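Local coordinates for protein esterase (Pelagibacterium halotolerans, PDB 5DWD) that probably hydrolyses carboxylic esters, as a member of the phospholipase/carboxylesterase branch of the alpha/beta-hydrolase superfamily, at residues Q62-S67 with A234-I239; V74-P79 with D116-D121; T110-L115 with A145-L150; G149-E154 with P169-A174. One frame throughout, in Å; residues are numbered along the deposited sequence.

Contact 1: Q62-S67 with A234-I239; sequences QFWRDS and AFLREI
Trp64 and Leu236 stand 9.1 Å apart at their CA atoms, and Ser67 and Arg237 come slightly nearer, with CA atoms 8.3 Å apart. Between these two levels residues 62-67, on the C-terminal part of helix 54-65, run past residues 234-239 near the end of helix 226-239. A single methyl carries most of the contact. Leu236 CD2 lies over one face of the Trp64 indole as a CH-pi contact, 3.4 Å from the centroid of the six-membered ring and 14° off its normal. CE2 of Trp64 is the ring atom closest to Leu236 CD2, at 3.3 Å. The indole reaches this place with CG turned beside the backbone N (chi1 -85°), and its NE1 is held by Thr233 OG1, just before the second segment, which fixes the rotation of the ring under the methyl. The Leu236 torsion chi2 (-9°) nearly eclipses CA and CD1, so the exact placing of its methyls deserves some caution. In the alpha/beta-hydrolase fold the first and last helices of the core pack side by side on one face of the central sheet, and this is where they meet: Leu236 also rests on Ile134 and Ile160 of two neighbouring strands, while Trp64 touches Leu229 and Ala232 on the partner helix. Nearer the surface, Arg237 bends at chi3 to bring its guanidinium toward Ser67, but NH1 remains 3.9 Å from Ser67 OG, a loose polar approach. Phe68 touches both Leu236 and Arg237 from the chain following Ser67.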
loop_
_atom_site.group_PDB
_atom_site.type_symbol
_atom_site.label_atom_id
_atom_site.label_comp_id
_atom_site.label_asym_id
_atom_site.label_seq_id
_atom_site.Cartn_x
_atom_site.Cartn_y
_atom_site.Cartn_z
ATOM N N GLN B 62 14.233 -16.018 16.580
ATOM C CA GLN B 62 15.454 -16.829 16.492
ATOM C C GLN B 62 15.440 -17.691 15.242
ATOM O O GLN B 62 16.492 -17.888 14.591
ATOM C CB GLN B 62 15.619 -17.666 17.758
ATOM C CG GLN B 62 17.024 -18.162 18.007
ATOM C CD GLN B 62 17.996 -17.082 18.439
ATOM O OE1 GLN B 62 18.960 -16.810 17.729
ATOM N NE2 GLN B 62 17.776 -16.492 19.623
ATOM N N PHE B 63 14.275 -18.219 14.891
ATOM C CA PHE B 63 14.138 -19.076 13.700
ATOM C C PHE B 63 14.382 -18.231 12.449
ATOM O O PHE B 63 15.070 -18.650 11.521
ATOM C CB PHE B 63 12.758 -19.716 13.681
ATOM C CG PHE B 63 12.433 -20.467 12.446
ATOM C CD1 PHE B 63 12.850 -21.767 12.283
ATOM C CD2 PHE B 63 11.714 -19.875 11.427
ATOM C CE1 PHE B 63 12.570 -22.445 11.118
ATOM C CE2 PHE B 63 11.422 -20.552 10.258
ATOM C CZ PHE B 63 11.861 -21.850 10.106
ATOM N N TRP B 64 13.804 -17.029 12.423
ATOM C CA TRP B 64 13.830 -16.246 11.223
ATOM C C TRP B 64 15.171 -15.527 11.084
ATOM O O TRP B 64 15.548 -15.178 9.971
ATOM C CB TRP B 64 12.700 -15.195 11.219
ATOM C CG TRP B 64 11.443 -15.754 10.713
ATOM C CD1 TRP B 64 11.284 -16.716 9.824
ATOM C CD2 TRP B 64 10.143 -15.254 10.997
ATOM N NE1 TRP B 64 10.014 -16.910 9.530
ATOM C CE2 TRP B 64 9.253 -16.009 10.235
ATOM C CE3 TRP B 64 9.653 -14.265 11.837
ATOM C CZ2 TRP B 64 7.878 -15.874 10.325
ATOM C CZ3 TRP B 64 8.273 -14.106 11.925
ATOM C CH2 TRP B 64 7.403 -14.903 11.150
ATOM N N ARG B 65 15.863 -15.274 12.176
ATOM C CA ARG B 65 17.158 -14.517 12.059
ATOM C C ARG B 65 18.165 -15.348 11.219
ATOM O O ARG B 65 19.025 -14.746 10.529
ATOM C CB ARG B 65 17.735 -14.074 13.404
ATOM C CG ARG B 65 18.341 -15.199 14.182
ATOM C CD ARG B 65 18.811 -14.823 15.576
ATOM N NE ARG B 65 19.413 -13.507 15.772
ATOM C CZ ARG B 65 20.151 -13.187 16.838
ATOM N NH1 ARG B 65 20.380 -14.094 17.823
ATOM N NH2 ARG B 65 20.681 -11.953 16.934
ATOM N N ASP B 66 18.040 -16.682 11.191
ATOM C CA ASP B 66 18.875 -17.511 10.287
ATOM C C ASP B 66 18.683 -17.189 8.795
ATOM O O ASP B 66 19.624 -17.338 8.002
ATOM C CB ASP B 66 18.616 -19.006 10.514
ATOM C CG ASP B 66 19.140 -19.485 11.864
ATOM O OD1 ASP B 66 19.993 -18.826 12.525
ATOM O OD2 ASP B 66 18.719 -20.578 12.227
ATOM N N SER B 67 17.469 -16.781 8.398
ATOM C CA SER B 67 17.148 -16.433 7.044
ATOM C C SER B 67 17.277 -14.985 6.695
ATOM O O SER B 67 17.432 -14.686 5.528
ATOM C CB SER B 67 15.733 -16.903 6.649
ATOM O OG SER B 67 15.655 -18.305 6.753
ATOM N N ALA B 234 8.400 -17.470 3.396
ATOM C CA ALA B 234 8.413 -17.108 2.001
ATOM C C ALA B 234 7.910 -15.716 1.724
ATOM O O ALA B 234 8.420 -15.049 0.838
ATOM C CB ALA B 234 7.705 -18.153 1.187
ATOM N N PHE B 235 6.870 -15.267 2.450
ATOM C CA PHE B 235 6.386 -13.929 2.313
ATOM C C PHE B 235 7.447 -12.917 2.774
ATOM O O PHE B 235 7.643 -11.914 2.106
ATOM C CB PHE B 235 5.089 -13.784 3.098
ATOM C CG PHE B 235 4.435 -12.415 3.040
ATOM C CD1 PHE B 235 3.800 -11.954 1.897
ATOM C CD2 PHE B 235 4.387 -11.581 4.162
ATOM C CE1 PHE B 235 3.126 -10.723 1.906
ATOM C CE2 PHE B 235 3.704 -10.377 4.154
ATOM C CZ PHE B 235 3.106 -9.935 3.020
ATOM N N LEU B 236 8.087 -13.179 3.893
ATOM C CA LEU B 236 9.232 -12.322 4.387
ATOM C C LEU B 236 10.365 -12.222 3.321
ATOM O O LEU B 236 10.878 -11.130 3.052
ATOM C CB LEU B 236 9.781 -12.871 5.678
ATOM C CG LEU B 236 9.269 -12.396 7.049
ATOM C CD1 LEU B 236 8.358 -11.227 7.086
ATOM C CD2 LEU B 236 9.357 -13.366 8.201
ATOM N N ARG B 237 10.649 -13.344 2.671
ATOM C CA ARG B 237 11.658 -13.334 1.612
ATOM C C ARG B 237 11.221 -12.462 0.447
ATOM O O ARG B 237 12.086 -11.814 -0.195
ATOM C CB ARG B 237 12.010 -14.760 1.132
ATOM C CG ARG B 237 13.172 -15.366 1.850
ATOM C CD ARG B 237 13.739 -16.553 1.094
ATOM N NE ARG B 237 12.877 -17.677 1.388
ATOM C CZ ARG B 237 13.079 -18.593 2.334
ATOM N NH1 ARG B 237 14.172 -18.561 3.113
ATOM N NH2 ARG B 237 12.163 -19.562 2.491
ATOM N N GLU B 238 9.926 -12.394 0.144
ATOM C CA GLU B 238 9.430 -11.551 -0.942
ATOM C C GLU B 238 9.648 -10.103 -0.619
ATOM O O GLU B 238 9.952 -9.316 -1.514
ATOM C CB GLU B 238 7.904 -11.647 -1.159
ATOM C CG GLU B 238 7.367 -12.778 -1.941
ATOM C CD GLU B 238 5.860 -12.612 -2.151
ATOM O OE1 GLU B 238 5.098 -13.490 -1.748
ATOM O OE2 GLU B 238 5.425 -11.585 -2.688
ATOM N N ILE B 239 9.394 -9.706 0.639
ATOM C CA ILE B 239 9.292 -8.269 0.902
ATOM C C ILE B 239 10.471 -7.617 1.580
ATOM O O ILE B 239 10.560 -6.406 1.506
ATOM C CB ILE B 239 8.016 -7.916 1.619
ATOM C CG1 ILE B 239 8.056 -8.506 3.006
ATOM C CG2 ILE B 239 6.830 -8.390 0.808
ATOM C CD1 ILE B 239 6.883 -8.178 3.841
#

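Contact 2: V74-P79 with D116-D121; sequences VAPNAP and DAFLAD
The Phe118 ring meets Pro76 over one face and Val74 at its edge. CB of Pro76 makes the CH-pi contact, 4.1 Å from the ring centroid and 22° off the normal, shifted toward the rim, and the two side chains cross at about a right angle. Val74 CG1 approaches near the ring plane instead, at the far end of the ring. This is the helix-on-sheet packing of an alpha/beta hydrolase: helix 101-126 lies across the end of strand 71-74 and the loop that leaves it, and Phe118 is the side chain that bridges the gap. Its CG is anti to the backbone N (chi1 169°), which sends the ring out from the helix toward the loop. All three residues are buried and the contact is wholly apolar. With an alanine at Phe118, the helix is likely to lose its grip on Pro76 and Val74, opening a gap on that side. Behind them, Val74 rests on Leu43 and Pro76 on Leu47 of the adjoining strand 42-47. The loop itself is fastened on by Asn77, whose OD1 accepts from Gly54 N and whose ND2 bonds Ser29 OG. The proline touches the outer part of the ring more closely with its next carbon: Pro76 CG lies 3.6 Å from Phe118 CE2, while Val74 CG1 comes within 3.8 Å of Phe118 CZ.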
loop_
_atom_site.group_PDB
_atom_site.type_symbol
_atom_site.label_atom_id
_atom_site.label_comp_id
_atom_site.label_asym_id
_atom_site.label_seq_id
_atom_site.Cartn_x
_atom_site.Cartn_y
_atom_site.Cartn_z
ATOM N N VAL B 74 11.933 -7.821 17.742
ATOM C CA VAL B 74 11.583 -7.311 19.052
ATOM C C VAL B 74 10.248 -7.978 19.416
ATOM O O VAL B 74 9.385 -7.985 18.536
ATOM C CB VAL B 74 11.383 -5.806 19.030
ATOM C CG1 VAL B 74 11.003 -5.269 20.378
ATOM C CG2 VAL B 74 12.686 -5.103 18.623
ATOM N N ALA B 75 10.114 -8.434 20.661
ATOM C CA ALA B 75 8.828 -9.056 21.119
ATOM C C ALA B 75 8.415 -8.439 22.465
ATOM O O ALA B 75 8.812 -8.957 23.508
ATOM C CB ALA B 75 9.027 -10.531 21.309
ATOM N N PRO B 76 7.621 -7.354 22.437
ATOM C CA PRO B 76 7.226 -6.723 23.701
ATOM C C PRO B 76 6.265 -7.527 24.494
ATOM O O PRO B 76 5.393 -8.229 23.927
ATOM C CB PRO B 76 6.585 -5.435 23.273
ATOM C CG PRO B 76 6.170 -5.686 21.857
ATOM C CD PRO B 76 7.139 -6.624 21.276
ATOM N N ASN B 77 6.443 -7.462 25.806
ATOM C CA ASN B 77 5.379 -7.953 26.676
ATOM C C ASN B 77 4.192 -6.981 26.603
ATOM O O ASN B 77 4.386 -5.772 26.648
ATOM C CB ASN B 77 5.840 -8.082 28.102
ATOM C CG ASN B 77 6.948 -9.057 28.272
ATOM O OD1 ASN B 77 6.922 -10.200 27.729
ATOM N ND2 ASN B 77 7.928 -8.682 29.117
ATOM N N ALA B 78 2.952 -7.501 26.531
ATOM C CA ALA B 78 1.784 -6.689 26.561
ATOM C C ALA B 78 1.717 -5.969 27.932
ATOM O O ALA B 78 2.344 -6.405 28.887
ATOM C CB ALA B 78 0.567 -7.570 26.329
ATOM N N PRO B 79 0.925 -4.895 27.988
ATOM C CA PRO B 79 1.042 -3.996 29.071
ATOM C C PRO B 79 0.406 -4.415 30.396
ATOM O O PRO B 79 0.610 -3.765 31.402
ATOM C CB PRO B 79 0.357 -2.733 28.526
ATOM C CG PRO B 79 -0.534 -3.185 27.427
ATOM C CD PRO B 79 0.213 -4.313 26.838
ATOM N N ASP B 116 0.685 1.785 19.747
ATOM C CA ASP B 116 1.088 2.862 18.878
ATOM C C ASP B 116 2.274 3.606 19.486
ATOM O O ASP B 116 3.287 3.891 18.818
ATOM C CB ASP B 116 -0.113 3.826 18.738
ATOM C CG ASP B 116 0.022 4.688 17.546
ATOM O OD1 ASP B 116 0.255 4.141 16.447
ATOM O OD2 ASP B 116 -0.014 5.899 17.735
ATOM N N ALA B 117 2.195 3.876 20.789
ATOM C CA ALA B 117 3.323 4.574 21.448
ATOM C C ALA B 117 4.590 3.756 21.503
ATOM O O ALA B 117 5.683 4.269 21.277
ATOM C CB ALA B 117 2.903 5.065 22.814
ATOM N N PHE B 118 4.440 2.438 21.704
ATOM C CA PHE B 118 5.583 1.539 21.709
ATOM C C PHE B 118 6.307 1.559 20.394
ATOM O O PHE B 118 7.549 1.571 20.308
ATOM C CB PHE B 118 5.186 0.115 22.060
ATOM C CG PHE B 118 6.282 -0.877 21.809
ATOM C CD1 PHE B 118 7.355 -1.006 22.692
ATOM C CD2 PHE B 118 6.282 -1.683 20.651
ATOM C CE1 PHE B 118 8.356 -1.936 22.482
ATOM C CE2 PHE B 118 7.332 -2.544 20.423
ATOM C CZ PHE B 118 8.349 -2.677 21.339
ATOM N N LEU B 119 5.514 1.507 19.297
ATOM C CA LEU B 119 6.094 1.518 17.993
ATOM C C LEU B 119 6.877 2.847 17.744
ATOM O O LEU B 119 8.039 2.831 17.287
ATOM C CB LEU B 119 5.024 1.340 16.922
ATOM C CG LEU B 119 4.415 -0.095 16.892
ATOM C CD1 LEU B 119 3.269 -0.081 15.928
ATOM C CD2 LEU B 119 5.429 -1.146 16.488
ATOM N N ALA B 120 6.220 3.949 18.096
ATOM C CA ALA B 120 6.855 5.255 17.999
ATOM C C ALA B 120 8.188 5.299 18.751
ATOM O O ALA B 120 9.236 5.753 18.206
ATOM C CB ALA B 120 5.919 6.330 18.507
ATOM N N ASP B 121 8.147 4.834 19.997
ATOM C CA ASP B 121 9.377 4.791 20.860
ATOM C C ASP B 121 10.464 3.897 20.249
ATOM O O ASP B 121 11.609 4.240 20.149
ATOM C CB ASP B 121 9.036 4.324 22.282
ATOM C CG ASP B 121 8.312 5.408 23.132
ATOM O OD1 ASP B 121 8.324 6.597 22.726
ATOM O OD2 ASP B 121 7.710 5.065 24.205
#

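Contact 3: T110-L115 with A145-L150; sequences TAHPVL and ALYTGL
His112 ND1 and Thr148 OG1 form a short, almost perfectly straight hydrogen bond (2.8 Å), with the hydroxyl at the edge of the imidazole and near its plane. Tyr147, the next residue back along the same helix, turns the edge of its phenol ring toward the imidazole face in an offset edge-to-face pair, centroids 5.7 Å apart and planes at 72°. Its CE1 also touches the histidine stem, 3.8 Å from His112 CB. On the other flank of the threonine, Leu115 CD2 packs 3.7 Å from Thr148 OG1, so the hydroxyl sits between an imidazole and a methyl. The imidazole gets there because chi1 of His112 (171°) extends CG away from the backbone N and across to the facing helix. A phenylalanine in place of His112 would probably leave the Thr148 hydroxyl without its bonding mate across the helix pair. Farther out, Arg151 touches His112 and makes a cation-pi contact with Tyr147, while Met144 fills in beside Ala111 and Leu115. The axes of the segments 110-115 and 145-149 pass 9.6 Å apart and cross at -67°, and helix 101-126 is kinked here around Pro113, whose ring nitrogen has no hydrogen to give. Helix 140-149 directly follows Ser139 in a GxSxG sequence, consistent with the nucleophile elbow of an alpha/beta hydrolase, and helix 101-126 packs beside it on the same face of the central sheet.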
loop_
_atom_site.group_PDB
_atom_site.type_symbol
_atom_site.label_atom_id
_atom_site.label_comp_id
_atom_site.label_asym_id
_atom_site.label_seq_id
_atom_site.Cartn_x
_atom_site.Cartn_y
_atom_site.Cartn_z
ATOM N N THR B 110 -8.624 0.431 23.855
ATOM C CA THR B 110 -7.750 0.811 24.967
ATOM C C THR B 110 -6.274 0.453 24.753
ATOM O O THR B 110 -5.364 1.149 25.148
ATOM C CB THR B 110 -8.231 0.154 26.260
ATOM O OG1 THR B 110 -8.240 -1.255 26.056
ATOM C CG2 THR B 110 -9.619 0.501 26.569
ATOM N N ALA B 111 -6.014 -0.678 24.097
ATOM C CA ALA B 111 -4.666 -1.153 23.854
ATOM C C ALA B 111 -3.957 -0.417 22.712
ATOM O O ALA B 111 -2.711 -0.273 22.709
ATOM C CB ALA B 111 -4.711 -2.684 23.496
ATOM N N HIS B 112 -4.771 0.031 21.732
ATOM C CA HIS B 112 -4.232 0.690 20.563
ATOM C C HIS B 112 -3.238 1.805 20.843
ATOM O O HIS B 112 -2.121 1.807 20.370
ATOM C CB HIS B 112 -5.379 1.116 19.710
ATOM C CG HIS B 112 -4.998 1.986 18.574
ATOM N ND1 HIS B 112 -4.084 1.592 17.623
ATOM C CD2 HIS B 112 -5.319 3.271 18.290
ATOM C CE1 HIS B 112 -3.937 2.553 16.743
ATOM N NE2 HIS B 112 -4.692 3.579 17.122
ATOM N N PRO B 113 -3.622 2.791 21.677
ATOM C CA PRO B 113 -2.627 3.827 21.925
ATOM C C PRO B 113 -1.332 3.388 22.596
ATOM O O PRO B 113 -0.309 4.018 22.409
ATOM C CB PRO B 113 -3.398 4.854 22.815
ATOM C CG PRO B 113 -4.578 4.156 23.323
ATOM C CD PRO B 113 -4.906 3.011 22.367
ATOM N N VAL B 114 -1.391 2.322 23.405
ATOM C CA VAL B 114 -0.248 1.786 24.017
ATOM C C VAL B 114 0.697 1.179 23.035
ATOM O O VAL B 114 1.889 1.454 23.037
ATOM C CB VAL B 114 -0.649 0.753 25.110
ATOM C CG1 VAL B 114 0.592 0.160 25.723
ATOM C CG2 VAL B 114 -1.531 1.434 26.170
ATOM N N LEU B 115 0.142 0.360 22.134
ATOM C CA LEU B 115 0.946 -0.255 21.077
ATOM C C LEU B 115 1.505 0.805 20.100
ATOM O O LEU B 115 2.651 0.749 19.708
ATOM C CB LEU B 115 0.114 -1.351 20.306
ATOM C CG LEU B 115 0.882 -2.080 19.218
ATOM C CD1 LEU B 115 2.182 -2.625 19.768
ATOM C CD2 LEU B 115 -0.071 -3.172 18.711
ATOM N N ALA B 145 -2.137 -6.478 15.793
ATOM C CA ALA B 145 -1.312 -6.149 14.663
ATOM C C ALA B 145 -2.139 -5.512 13.546
ATOM O O ALA B 145 -1.760 -4.499 12.959
ATOM C CB ALA B 145 -0.524 -7.333 14.160
ATOM N N LEU B 146 -3.329 -6.085 13.283
ATOM C CA LEU B 146 -4.219 -5.549 12.342
ATOM C C LEU B 146 -4.837 -4.205 12.786
ATOM O O LEU B 146 -4.953 -3.283 11.973
ATOM C CB LEU B 146 -5.316 -6.574 12.008
ATOM C CG LEU B 146 -4.807 -7.813 11.225
ATOM C CD1 LEU B 146 -5.897 -8.896 11.248
ATOM C CD2 LEU B 146 -4.452 -7.485 9.782
ATOM N N TYR B 147 -5.255 -4.119 14.030
ATOM C CA TYR B 147 -6.028 -2.964 14.545
ATOM C C TYR B 147 -5.142 -1.726 14.564
ATOM O O TYR B 147 -5.471 -0.712 13.961
ATOM C CB TYR B 147 -6.519 -3.287 15.943
ATOM C CG TYR B 147 -7.570 -2.295 16.444
ATOM C CD1 TYR B 147 -7.205 -1.089 17.014
ATOM C CD2 TYR B 147 -8.936 -2.592 16.247
ATOM C CE1 TYR B 147 -8.193 -0.191 17.464
ATOM C CE2 TYR B 147 -9.886 -1.704 16.679
ATOM C CZ TYR B 147 -9.512 -0.522 17.272
ATOM O OH TYR B 147 -10.560 0.298 17.720
ATOM N N THR B 148 -3.971 -1.841 15.165
ATOM C CA THR B 148 -2.979 -0.738 15.213
ATOM C C THR B 148 -2.309 -0.546 13.874
ATOM O O THR B 148 -2.134 0.572 13.421
ATOM C CB THR B 148 -1.996 -0.933 16.337
ATOM O OG1 THR B 148 -2.766 -0.913 17.558
ATOM C CG2 THR B 148 -0.904 0.142 16.347
ATOM N N GLY B 149 -1.898 -1.656 13.203
ATOM C CA GLY B 149 -1.113 -1.544 11.988
ATOM C C GLY B 149 -1.818 -0.751 10.898
ATOM O O GLY B 149 -1.211 0.012 10.210
ATOM N N LEU B 150 -3.102 -0.986 10.754
ATOM C CA LEU B 150 -3.906 -0.388 9.669
ATOM C C LEU B 150 -4.307 1.023 10.014
ATOM O O LEU B 150 -4.744 1.727 9.120
ATOM C CB LEU B 150 -5.136 -1.249 9.296
ATOM C CG LEU B 150 -4.720 -2.600 8.734
ATOM C CD1 LEU B 150 -5.973 -3.431 8.469
ATOM C CD2 LEU B 150 -3.865 -2.510 7.455
#

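Contact 4: G149-E154 with P169-A174; sequences GLRLPE and PEKLEA
Arg151 reaches out over the start of helix 169-175 and meets two of its side chains from different directions. Its chain is extended from CG to NE, which carries the guanidinium well clear of the turn it springs from, a type I beta turn from Gly149 to Leu152. Lys171 crosses it at about a right angle: the aliphatic part of the lysine, not its amine, does the touching, with CD 3.8 Å from Arg151 NH2. Leu172 comes in obliquely, its CD1 3.9 Å from Arg151 NH1. The same methyl reaches Leu150, whose CB lies 4.0 Å from Leu172 CD1, and the two leucines also meet branch to branch, Leu150 CD1 standing 4.1 Å from Leu172 CD2. Leu172 can serve both neighbours because its CG is anti to the backbone N (chi1 -178°), bringing the branch round toward the turn. The lysine bends at chi3 and chi4 and leads its amine off to a salt bridge with Glu109, so that Lys171 NZ stays 6.3 Å from Arg151 NH2 and the like charges are kept apart. Arg151 has its own anion in Glu175, bonded at NE, while NH1 is engaged by the carbonyl of Tyr147. These ties probably limit how far the guanidinium can swing from Leu172 and Lys171. On the inner side Ile166 and Leu208 close round Leu172, and Pro180 and Ile210 round Leu150. The turn leads from helix 140-149 into strand 158-162, and helix 169-175 follows that strand, so the contact joins the turn closing one beta-alpha-beta crossover of the alpha/beta-hydrolase sheet to the helix of the next.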
loop_
_atom_site.group_PDB
_atom_site.type_symbol
_atom_site.label_atom_id
_atom_site.label_comp_id
_atom_site.label_asym_id
_atom_site.label_seq_id
_atom_site.Cartn_x
_atom_site.Cartn_y
_atom_site.Cartn_z
ATOM N N GLY B 149 -1.898 -1.656 13.203
ATOM C CA GLY B 149 -1.113 -1.544 11.988
ATOM C C GLY B 149 -1.818 -0.751 10.898
ATOM O O GLY B 149 -1.211 0.012 10.210
ATOM N N LEU B 150 -3.102 -0.986 10.754
ATOM C CA LEU B 150 -3.906 -0.388 9.669
ATOM C C LEU B 150 -4.307 1.023 10.014
ATOM O O LEU B 150 -4.744 1.727 9.120
ATOM C CB LEU B 150 -5.136 -1.249 9.296
ATOM C CG LEU B 150 -4.720 -2.600 8.734
ATOM C CD1 LEU B 150 -5.973 -3.431 8.469
ATOM C CD2 LEU B 150 -3.865 -2.510 7.455
ATOM N N ARG B 151 -4.073 1.422 11.239
ATOM C CA ARG B 151 -4.378 2.839 11.669
ATOM C C ARG B 151 -3.118 3.720 11.668
ATOM O O ARG B 151 -3.221 4.917 11.995
ATOM C CB ARG B 151 -5.053 2.815 13.006
ATOM C CG ARG B 151 -6.506 2.363 12.966
ATOM C CD ARG B 151 -7.133 2.236 14.386
ATOM N NE ARG B 151 -8.548 1.948 14.298
ATOM C CZ ARG B 151 -9.099 0.789 13.959
ATOM N NH1 ARG B 151 -8.337 -0.298 13.656
ATOM N NH2 ARG B 151 -10.435 0.684 13.913
ATOM N N LEU B 152 -1.954 3.181 11.354
ATOM C CA LEU B 152 -0.739 3.982 11.245
ATOM C C LEU B 152 -0.805 4.904 10.028
ATOM O O LEU B 152 -1.175 4.505 8.965
ATOM C CB LEU B 152 0.484 3.079 11.076
ATOM C CG LEU B 152 0.838 2.284 12.309
ATOM C CD1 LEU B 152 1.861 1.231 11.960
ATOM C CD2 LEU B 152 1.396 3.215 13.369
ATOM N N PRO B 153 -0.399 6.190 10.203
ATOM C CA PRO B 153 -0.501 7.148 9.111
ATOM C C PRO B 153 0.522 6.893 7.993
ATOM O O PRO B 153 0.295 7.263 6.845
ATOM C CB PRO B 153 -0.239 8.499 9.847
ATOM C CG PRO B 153 0.669 8.135 10.983
ATOM C CD PRO B 153 0.131 6.784 11.453
ATOM N N GLU B 154 1.640 6.238 8.283
ATOM C CA GLU B 154 2.569 5.834 7.222
ATOM C C GLU B 154 2.629 4.301 7.219
ATOM O O GLU B 154 2.708 3.730 8.315
ATOM C CB GLU B 154 3.937 6.429 7.471
ATOM C CG GLU B 154 3.986 7.886 7.044
ATOM C CD GLU B 154 4.720 8.740 8.041
ATOM O OE1 GLU B 154 4.083 9.687 8.589
ATOM O OE2 GLU B 154 5.916 8.424 8.286
ATOM N N PRO B 169 -14.754 -4.228 12.349
ATOM C CA PRO B 169 -14.637 -4.039 10.897
ATOM C C PRO B 169 -15.394 -2.797 10.369
ATOM O O PRO B 169 -14.884 -2.090 9.520
ATOM C CB PRO B 169 -15.134 -5.356 10.333
ATOM C CG PRO B 169 -16.007 -5.871 11.388
ATOM C CD PRO B 169 -15.422 -5.502 12.686
ATOM N N GLU B 170 -16.535 -2.459 10.938
ATOM C CA GLU B 170 -17.160 -1.128 10.603
ATOM C C GLU B 170 -16.322 0.114 11.036
ATOM O O GLU B 170 -16.171 1.082 10.272
ATOM C CB GLU B 170 -18.626 -1.058 11.138
ATOM N N LYS B 171 -15.710 0.089 12.194
ATOM C CA LYS B 171 -14.813 1.153 12.591
ATOM C C LYS B 171 -13.613 1.242 11.634
ATOM O O LYS B 171 -13.141 2.348 11.318
ATOM C CB LYS B 171 -14.366 0.931 14.046
ATOM C CG LYS B 171 -14.113 2.200 14.803
ATOM C CD LYS B 171 -13.317 2.000 16.088
ATOM C CE LYS B 171 -14.215 1.487 17.184
ATOM N NZ LYS B 171 -14.929 2.577 17.914
ATOM N N LEU B 172 -13.144 0.077 11.148
ATOM C CA LEU B 172 -11.914 0.047 10.313
ATOM C C LEU B 172 -12.136 0.770 8.985
ATOM O O LEU B 172 -11.299 1.523 8.476
ATOM C CB LEU B 172 -11.516 -1.410 10.003
ATOM C CG LEU B 172 -10.240 -1.563 9.198
ATOM C CD1 LEU B 172 -9.028 -0.967 9.909
ATOM C CD2 LEU B 172 -10.041 -3.063 8.888
ATOM N N GLU B 173 -13.272 0.518 8.394
ATOM C CA GLU B 173 -13.702 1.279 7.207
ATOM C C GLU B 173 -13.487 2.816 7.301
ATOM O O GLU B 173 -12.951 3.422 6.392
ATOM C CB GLU B 173 -15.182 0.945 6.925
ATOM C CG GLU B 173 -15.498 0.875 5.428
ATOM C CD GLU B 173 -16.935 0.469 5.134
ATOM O OE1 GLU B 173 -17.648 0.046 6.073
ATOM O OE2 GLU B 173 -17.347 0.579 3.954
ATOM N N ALA B 174 -13.820 3.396 8.449
ATOM C CA ALA B 174 -13.733 4.814 8.691
ATOM C C ALA B 174 -12.377 5.238 9.180
ATOM O O ALA B 174 -12.023 6.389 9.057
ATOM C CB ALA B 174 -14.789 5.232 9.712
#

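In the fold
Contacts 2 and 3 are the buried ones and share helix 101-126, which packs on the loop after strand 71-74 at one point and on helix 140-149 at another; their centres lie about 10 Å apart, and Leu119 touches Thr148 between them. Contact 4 continues from contact 3 through Gly149 and Leu150 but is only partly buried, and there charged groups pack by their chains while their ends find acids outside. Contact 1, likewise only partly buried, stands apart, its centre about 24 Å from that of contact 3 on the opposite side of the chain's centre. Contact 2 is purely apolar, contact 3 adds a polar bond, and contact 1 pairs a buried indole with a loose polar approach nearer the surface.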